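Local coordinates for ornithine carbamoyltransferase (Giardia intestinalis, PDB 3GRF), which probably catalyses carbamoyl transfer between carbamoyl phosphate and ornithine, interconverting these with citrulline and phosphate in the arginine degradation pathway, at residues A15-P18 and K19-A22; T175-L178 and M179-C182; Q264-D267 and A268-A271; Q291-S294 and V295-P299. All coordinates share one frame; numbering follows the deposited sequence.

In the fold
Along the chain the four contacts follow in numerical order, and each is a local turn. Contact 1 opens helix 18-33 in the carbamoyl-phosphate binding region; contacts 2, 3 and 4 belong to the ornithine-binding region with its parallel five-stranded sheet. Contact 2 lies in helix 173-185, its centre about 13 Å from that of contact 1, and L21 packs on G181 where the two regions meet. Contacts 3 and 4, with centres about 9 Å apart, start the short helices 267-270 and 293-296 near strand 278-281; V265 and T292 pair through their backbones. Their centres lie about 32 Å from that of contact 1, across the chain's centre, well away from the seam between the regions.

Contact 1 (A15-P18 and K19-A22); sequences ALCP and KELA
The flat carboxylate of E20 turns back to the backbone of C17, whose N-H reaches OE1 from the anti side, 30° out of the carboxylate plane. The N to OE1 distance is 3.1 Å. L16 adjoins the same oxygen through apolar atoms, its CA lying 3.5 Å and its CD2 3.8 Å from OE1 of E20. The other oxygen, OE2, forms a salt bridge with R8, so both oxygens are engaged.

The return bond completes a capping box at the start of helix 18-33. SG of C17, the N-cap residue, accepts from the backbone N of E20 at 3.4 Å. With chi1 at 77°, the sulfur sits between the backbone N and the carbonyl carbon of C17, which turns it toward the first turn. P18 suits the first helical position because its ring favours helical phi, and the N-H it lacks is not needed where no earlier helical carbonyl would be there to receive it. The regular bonds then begin, from L21 N to C17 O and from A22 N to P18 O.

Beneath the cap, CD1 of L16 meets CB of L21 at 4.2 Å, and L21 continues onto L184 and L185 of helix 173-185. Sulfur is a weaker acceptor than oxygen, so the N-H to sulfur bond is probably the weaker half of the box, while the negative charge of E20 at the helix N-terminus should interact favourably with the helix dipole.

Contact 2 (T175-L178 and M179-C182); sequences TYDL and MRGC
D177 and R180 form a salt bridge within one turn of helix 173-185, a buried helix that crosses between strands 164-167 and 188-192 in a right-handed beta-alpha-beta unit of the ornithine-binding region. NH1 of R180 donates to OD1 of D177 at 2.8 Å. OD1 lies almost in the guanidinium plane, whereas NH1 comes to it from above the carboxylate plane, and the two planes stand 82° apart. R180 reaches back because CG lies anti to its own carbonyl carbon (chi1 -66°) and the chain then runs extended to NE.

CB of Y176 lies over one guanidinium face, toward its rim and 3.7 Å from NH2 of R180. Further polar partners lie outside this turn: NE pairs with E208, NH1 also bonds F132 O, and the F132 ring makes a cation-pi contact. D177 receives the backbone N-H groups of I13 at OD1 and H134 at OD2, tying the helix to the backbone at I13 and at H134.

M179 lies on another side of the turn. Its flexible thioether bends at chi3, SD passing 4.1 Å from CG2 of T175, and the side chain packs against helix 203-216. L178 faces F164 and helix 135-151, where a branched apolar side chain suits the buried face, while C182 is joined to C189 by a disulfide.

Buried among several polar partners, the pair is held in a network, and the N-H groups that D177 accepts probably favour its ionised form.

Contact 3 (Q264-D267 and A268-A271); sequences QVDD and AVMA
D266 caps the helix that follows it: its OD2 accepts from the backbone N of V269 at 3.0 Å, with the donor nearly in line with the C-O bond. The carboxylate gets there because chi1 is 61°, placing CG between the backbone N and the carbonyl carbon and swinging the short side chain over the first turn. Aspartate suits this N-cap position, since it is just long enough to reach back to an N-H of the first turn. CG2 of V269 lies 3.3 Å from OD2 of D266, a snug fit beside the cap. The main chain takes over with M270 N to D266 O, also 3.0 Å, and A271 N to D267 O at 2.8 Å.

Around this polar core the packing is apolar. The side chains of V265 and V269 are at about a right angle, CG1 to CG1 3.8 Å. M270, folded at chi2 and chi3, brings SD to 3.7 Å from the same CG1 of V265. V265 and M270 both continue onto V238 and F279 in the sheet, while V269 faces helix 228-232.

The capping carboxylate probably stays ionised, its negative charge offsetting the positive pole of this short helix.

Contact 4 (Q291-S294 and V295-P299); sequences QTAS and VIDGP
T292 and V295 meet through their branches: OG1 of T292 presses against CG2 of V295 at 3.3 Å. The threonine hydroxyl stands between the backbone N and the carbonyl carbon (chi1 65°), a rotation that also lets OG1 donate to OG of S294 at 2.9 Å. S294 takes the same kind of rotamer (chi1 75°), and its OG is further bonded to the carboxylate of D267, extending the hydroxyl chain to the neighbouring helix. V295 has CG1 anti to its backbone N (chi1 175°) and CG2 beside it. This beta-branched side chain packs onto F279 and M270, fitting a buried position.

T292 is the N-cap of helix 293-296, and its carbonyl O accepts two unlike bonds: I296 N, at 3.3 Å, lies in the carbonyl plane, while V295 N, at 3.1 Å, stands well above it. D297 N bonds A293 O at 2.8 Å, while the carboxylate of D297 turns to R287 in a salt bridge. At the exit of the turn, CA of G298 approaches S294 O at 3.1 Å in a CA-H...O contact; glycine suits this spot because a CB would collide with that oxygen.

The chain of hydroxyls ending on an acidic group probably fixes both rotations, with the negative charge of D267 polarising the S294 hydroxyl.

Contact 1 (A15-P18 and K19-A22)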
loop_
_atom_site.group_PDB
_atom_site.type_symbol
_atom_site.label_atom_id
_atom_site.label_comp_id
_atom_site.label_asym_id
_atom_site.label_seq_id
_atom_site.Cartn_x
_atom_site.Cartn_y
_atom_site.Cartn_z
ATOM N N ALA A 15 19.492 19.660 -10.720
ATOM C CA ALA A 15 18.804 20.408 -9.674
ATOM C C ALA A 15 19.812 20.500 -8.514
ATOM O O ALA A 15 19.654 21.316 -7.616
ATOM C CB ALA A 15 17.499 19.638 -9.207
ATOM N N LEU A 16 20.829 19.637 -8.550
ATOM C CA LEU A 16 21.881 19.594 -7.529
ATOM C C LEU A 16 23.172 20.248 -8.027
ATOM O O LEU A 16 23.538 20.130 -9.208
ATOM C CB LEU A 16 22.197 18.140 -7.167
ATOM C CG LEU A 16 21.117 17.201 -6.628
ATOM C CD1 LEU A 16 21.664 15.795 -6.466
ATOM C CD2 LEU A 16 20.638 17.698 -5.281
ATOM N N CYS A 17 23.901 20.893 -7.123
ATOM C CA CYS A 17 25.219 21.382 -7.470
ATOM C C CYS A 17 26.067 20.177 -7.309
ATOM O O CYS A 17 25.584 19.177 -6.772
ATOM C CB CYS A 17 25.649 22.493 -6.517
ATOM S SG CYS A 17 26.161 21.846 -4.961
ATOM N N PRO A 18 27.322 20.242 -7.797
ATOM C CA PRO A 18 28.231 19.120 -7.837
ATOM C C PRO A 18 28.527 18.532 -6.457
ATOM O O PRO A 18 28.687 17.323 -6.329
ATOM C CB PRO A 18 29.521 19.746 -8.406
ATOM C CG PRO A 18 29.109 20.911 -9.137
ATOM C CD PRO A 18 27.922 21.447 -8.403
ATOM N N LYS A 19 28.621 19.377 -5.426
ATOM C CA LYS A 19 28.919 18.881 -4.096
ATOM C C LYS A 19 27.708 18.187 -3.471
ATOM O O LYS A 19 27.863 17.271 -2.672
ATOM C CB LYS A 19 29.363 20.023 -3.195
ATOM C CG LYS A 19 29.742 19.605 -1.794
ATOM C CD LYS A 19 31.157 20.102 -1.436
ATOM C CE LYS A 19 31.803 19.274 -0.261
ATOM N NZ LYS A 19 33.030 19.984 0.279
ATOM N N GLU A 20 26.508 18.650 -3.805
ATOM C CA GLU A 20 25.301 17.988 -3.344
ATOM C C GLU A 20 25.173 16.605 -3.934
ATOM O O GLU A 20 24.769 15.685 -3.246
ATOM C CB GLU A 20 24.056 18.819 -3.677
ATOM C CG GLU A 20 23.989 20.059 -2.824
ATOM C CD GLU A 20 22.880 20.971 -3.215
ATOM O OE1 GLU A 20 22.447 20.963 -4.402
ATOM O OE2 GLU A 20 22.420 21.696 -2.309
ATOM N N LEU A 21 25.508 16.461 -5.215
ATOM C CA LEU A 21 25.477 15.140 -5.857
ATOM C C LEU A 21 26.505 14.211 -5.245
ATOM O O LEU A 21 26.220 13.057 -5.025
ATOM C CB LEU A 21 25.724 15.271 -7.362
ATOM C CG LEU A 21 25.853 13.968 -8.139
ATOM C CD1 LEU A 21 24.830 12.942 -7.563
ATOM C CD2 LEU A 21 25.684 14.183 -9.712
ATOM N N ALA A 22 27.701 14.731 -4.944
ATOM C CA ALA A 22 28.765 13.948 -4.306
ATOM C C ALA A 22 28.474 13.603 -2.854
ATOM O O ALA A 22 28.870 12.546 -2.390
ATOM C CB ALA A 22 30.084 14.692 -4.413
#

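Contact 2 (T175-L178 and M179-C182)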
loop_
_atom_site.group_PDB
_atom_site.type_symbol
_atom_site.label_atom_id
_atom_site.label_comp_id
_atom_site.label_asym_id
_atom_site.label_seq_id
_atom_site.Cartn_x
_atom_site.Cartn_y
_atom_site.Cartn_z
ATOM N N THR A 175 19.792 9.155 -20.985
ATOM C CA THR A 175 21.013 9.715 -21.569
ATOM C C THR A 175 21.183 11.183 -21.168
ATOM O O THR A 175 22.261 11.551 -20.728
ATOM C CB THR A 175 21.003 9.613 -23.099
ATOM O OG1 THR A 175 20.523 8.312 -23.464
ATOM C CG2 THR A 175 22.391 9.832 -23.689
ATOM N N TYR A 176 20.114 11.984 -21.289
ATOM C CA TYR A 176 20.091 13.371 -20.787
ATOM C C TYR A 176 20.588 13.472 -19.375
ATOM O O TYR A 176 21.460 14.276 -19.068
ATOM C CB TYR A 176 18.685 13.964 -20.849
ATOM C CG TYR A 176 18.141 14.066 -22.273
ATOM C CD1 TYR A 176 16.832 14.448 -22.499
ATOM C CD2 TYR A 176 18.951 13.741 -23.383
ATOM C CE1 TYR A 176 16.306 14.520 -23.811
ATOM C CE2 TYR A 176 18.437 13.823 -24.727
ATOM C CZ TYR A 176 17.129 14.214 -24.913
ATOM O OH TYR A 176 16.625 14.291 -26.210
ATOM N N ASP A 177 20.023 12.673 -18.495
ATOM C CA ASP A 177 20.396 12.819 -17.079
ATOM C C ASP A 177 21.803 12.269 -16.778
ATOM O O ASP A 177 22.465 12.760 -15.860
ATOM C CB ASP A 177 19.293 12.199 -16.180
ATOM C CG ASP A 177 18.728 13.170 -15.146
ATOM O OD1 ASP A 177 19.051 14.374 -15.129
ATOM O OD2 ASP A 177 17.941 12.707 -14.316
ATOM N N LEU A 178 22.302 11.260 -17.551
ATOM C CA LEU A 178 23.700 10.727 -17.401
ATOM C C LEU A 178 24.678 11.828 -17.838
ATOM O O LEU A 178 25.677 12.067 -17.153
ATOM C CB LEU A 178 23.902 9.463 -18.266
ATOM C CG LEU A 178 24.112 8.072 -17.626
ATOM C CD1 LEU A 178 24.024 8.129 -16.098
ATOM C CD2 LEU A 178 23.086 7.074 -18.170
ATOM N N MET A 179 24.393 12.470 -18.970
ATOM C CA MET A 179 25.223 13.578 -19.438
ATOM C C MET A 179 25.317 14.659 -18.371
ATOM O O MET A 179 26.421 15.158 -18.088
ATOM C CB MET A 179 24.638 14.172 -20.715
ATOM C CG MET A 179 24.687 13.221 -21.947
ATOM S SD MET A 179 23.547 13.784 -23.251
ATOM C CE MET A 179 24.258 15.356 -23.704
ATOM N N ARG A 180 24.177 15.026 -17.777
ATOM C CA ARG A 180 24.171 16.000 -16.658
ATOM C C ARG A 180 24.992 15.531 -15.446
ATOM O O ARG A 180 25.684 16.345 -14.830
ATOM C CB ARG A 180 22.743 16.360 -16.205
ATOM C CG ARG A 180 21.841 17.131 -17.231
ATOM C CD ARG A 180 20.371 17.112 -16.773
ATOM N NE ARG A 180 19.404 17.422 -17.871
ATOM C CZ ARG A 180 18.316 16.703 -18.165
ATOM N NH1 ARG A 180 18.034 15.601 -17.488
ATOM N NH2 ARG A 180 17.510 17.063 -19.162
ATOM N N GLY A 181 24.863 14.253 -15.052
ATOM C CA GLY A 181 25.619 13.730 -13.893
ATOM C C GLY A 181 27.118 13.821 -14.160
ATOM O O GLY A 181 27.877 14.286 -13.320
ATOM N N CYS A 182 27.534 13.394 -15.350
ATOM C CA CYS A 182 28.918 13.445 -15.778
ATOM C C CYS A 182 29.404 14.898 -15.757
ATOM O O CYS A 182 30.459 15.180 -15.255
ATOM C CB CYS A 182 29.069 12.954 -17.222
ATOM S SG CYS A 182 29.053 11.215 -17.560
#

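Contact 3 (Q264-D267 and A268-A271)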
loop_
_atom_site.group_PDB
_atom_site.type_symbol
_atom_site.label_atom_id
_atom_site.label_comp_id
_atom_site.label_asym_id
_atom_site.label_seq_id
_atom_site.Cartn_x
_atom_site.Cartn_y
_atom_site.Cartn_z
ATOM N N GLN A 264 24.598 -1.695 -30.705
ATOM C CA GLN A 264 24.416 -2.784 -29.746
ATOM C C GLN A 264 25.704 -2.954 -28.982
ATOM O O GLN A 264 26.772 -3.031 -29.598
ATOM C CB GLN A 264 24.143 -4.072 -30.509
ATOM C CG GLN A 264 24.051 -5.302 -29.615
ATOM C CD GLN A 264 23.480 -6.451 -30.353
ATOM O OE1 GLN A 264 24.159 -7.074 -31.141
ATOM N NE2 GLN A 264 22.206 -6.706 -30.150
ATOM N N VAL A 265 25.647 -3.017 -27.655
ATOM C CA VAL A 265 26.888 -3.300 -26.927
ATOM C C VAL A 265 27.187 -4.816 -26.973
ATOM O O VAL A 265 26.563 -5.593 -26.275
ATOM C CB VAL A 265 26.930 -2.708 -25.470
ATOM C CG1 VAL A 265 28.232 -3.001 -24.842
ATOM C CG2 VAL A 265 26.694 -1.180 -25.459
ATOM N N ASP A 266 28.122 -5.217 -27.838
ATOM C CA ASP A 266 28.566 -6.626 -27.948
ATOM C C ASP A 266 30.003 -6.861 -27.419
ATOM O O ASP A 266 30.601 -5.978 -26.777
ATOM C CB ASP A 266 28.387 -7.136 -29.408
ATOM C CG ASP A 266 29.220 -6.339 -30.439
ATOM O OD1 ASP A 266 29.008 -6.542 -31.623
ATOM O OD2 ASP A 266 30.100 -5.525 -30.103
ATOM N N ASP A 267 30.557 -8.044 -27.687
ATOM C CA ASP A 267 31.874 -8.423 -27.165
ATOM C C ASP A 267 32.961 -7.543 -27.814
ATOM O O ASP A 267 33.945 -7.185 -27.157
ATOM C CB ASP A 267 32.177 -9.908 -27.447
ATOM C CG ASP A 267 31.419 -10.899 -26.529
ATOM O OD1 ASP A 267 30.821 -10.529 -25.504
ATOM O OD2 ASP A 267 31.457 -12.112 -26.833
ATOM N N ALA A 268 32.797 -7.206 -29.103
ATOM C CA ALA A 268 33.795 -6.381 -29.806
ATOM C C ALA A 268 33.769 -4.954 -29.287
ATOM O O ALA A 268 34.793 -4.265 -29.276
ATOM C CB ALA A 268 33.527 -6.359 -31.310
ATOM N N VAL A 269 32.595 -4.503 -28.880
ATOM C CA VAL A 269 32.475 -3.187 -28.259
ATOM C C VAL A 269 33.218 -3.212 -26.916
ATOM O O VAL A 269 34.063 -2.359 -26.674
ATOM C CB VAL A 269 30.973 -2.700 -28.137
ATOM C CG1 VAL A 269 30.844 -1.535 -27.180
ATOM C CG2 VAL A 269 30.423 -2.254 -29.494
ATOM N N MET A 270 32.916 -4.186 -26.050
ATOM C CA MET A 270 33.555 -4.273 -24.728
ATOM C C MET A 270 35.076 -4.536 -24.788
ATOM O O MET A 270 35.833 -4.056 -23.922
ATOM C CB MET A 270 32.856 -5.303 -23.825
ATOM C CG MET A 270 31.399 -4.958 -23.498
ATOM S SD MET A 270 31.196 -3.382 -22.590
ATOM C CE MET A 270 31.727 -3.935 -20.905
ATOM N N ALA A 271 35.505 -5.269 -25.824
ATOM C CA ALA A 271 36.931 -5.511 -26.100
ATOM C C ALA A 271 37.762 -4.265 -26.388
ATOM O O ALA A 271 38.977 -4.326 -26.358
ATOM C CB ALA A 271 37.115 -6.564 -27.225
#

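Contact 4 (Q291-S294 and V295-P299)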
loop_
_atom_site.group_PDB
_atom_site.type_symbol
_atom_site.label_atom_id
_atom_site.label_comp_id
_atom_site.label_asym_id
_atom_site.label_seq_id
_atom_site.Cartn_x
_atom_site.Cartn_y
_atom_site.Cartn_z
ATOM N N GLN A 291 22.042 -4.779 -25.818
ATOM C CA GLN A 291 23.288 -5.541 -25.616
ATOM C C GLN A 291 23.110 -7.047 -25.807
ATOM O O GLN A 291 21.989 -7.525 -25.814
ATOM C CB GLN A 291 23.906 -5.236 -24.264
ATOM C CG GLN A 291 22.881 -4.770 -23.234
ATOM C CD GLN A 291 22.233 -5.911 -22.602
ATOM O OE1 GLN A 291 21.003 -5.999 -22.487
ATOM N NE2 GLN A 291 23.055 -6.859 -22.230
ATOM N N THR A 292 24.214 -7.767 -26.009
ATOM C CA THR A 292 24.192 -9.222 -26.072
ATOM C C THR A 292 24.120 -9.821 -24.696
ATOM O O THR A 292 24.491 -9.170 -23.728
ATOM C CB THR A 292 25.403 -9.808 -26.829
ATOM O OG1 THR A 292 26.624 -9.536 -26.129
ATOM C CG2 THR A 292 25.499 -9.249 -28.252
ATOM N N ALA A 293 23.621 -11.057 -24.626
ATOM C CA ALA A 293 23.479 -11.762 -23.379
ATOM C C ALA A 293 24.874 -12.000 -22.773
ATOM O O ALA A 293 25.055 -11.902 -21.560
ATOM C CB ALA A 293 22.685 -13.088 -23.589
ATOM N N SER A 294 25.878 -12.201 -23.621
ATOM C CA SER A 294 27.269 -12.362 -23.177
ATOM C C SER A 294 27.853 -11.146 -22.441
ATOM O O SER A 294 28.778 -11.294 -21.667
ATOM C CB SER A 294 28.188 -12.687 -24.344
ATOM O OG SER A 294 28.426 -11.534 -25.121
ATOM N N VAL A 295 27.334 -9.950 -22.702
ATOM C CA VAL A 295 27.834 -8.727 -22.022
ATOM C C VAL A 295 27.089 -8.611 -20.702
ATOM O O VAL A 295 27.697 -8.539 -19.646
ATOM C CB VAL A 295 27.685 -7.450 -22.904
ATOM C CG1 VAL A 295 28.090 -6.176 -22.145
ATOM C CG2 VAL A 295 28.527 -7.596 -24.213
ATOM N N ILE A 296 25.770 -8.622 -20.760
ATOM C CA ILE A 296 25.002 -8.459 -19.518
ATOM C C ILE A 296 25.179 -9.578 -18.517
ATOM O O ILE A 296 25.093 -9.346 -17.310
ATOM C CB ILE A 296 23.486 -8.150 -19.762
ATOM C CG1 ILE A 296 22.737 -7.908 -18.427
ATOM C CG2 ILE A 296 22.819 -9.225 -20.657
ATOM C CD1 ILE A 296 21.549 -6.938 -18.516
ATOM N N ASP A 297 25.432 -10.784 -19.016
ATOM C CA ASP A 297 25.617 -11.949 -18.147
ATOM C C ASP A 297 27.099 -12.268 -18.026
ATOM O O ASP A 297 27.495 -13.209 -17.333
ATOM C CB ASP A 297 24.840 -13.155 -18.682
ATOM C CG ASP A 297 23.351 -12.888 -18.796
ATOM O OD1 ASP A 297 22.754 -12.174 -17.950
ATOM O OD2 ASP A 297 22.755 -13.393 -19.752
ATOM N N GLY A 298 27.927 -11.449 -18.657
ATOM C CA GLY A 298 29.346 -11.683 -18.650
ATOM C C GLY A 298 29.908 -10.964 -17.446
ATOM O O GLY A 298 29.151 -10.395 -16.646
ATOM N N PRO A 299 31.247 -10.989 -17.309
ATOM C CA PRO A 299 31.980 -10.566 -16.100
ATOM C C PRO A 299 32.156 -9.055 -15.827
ATOM O O PRO A 299 32.509 -8.678 -14.709
ATOM C CB PRO A 299 33.343 -11.234 -16.304
ATOM C CG PRO A 299 33.536 -11.208 -17.795
ATOM C CD PRO A 299 32.164 -11.487 -18.367
#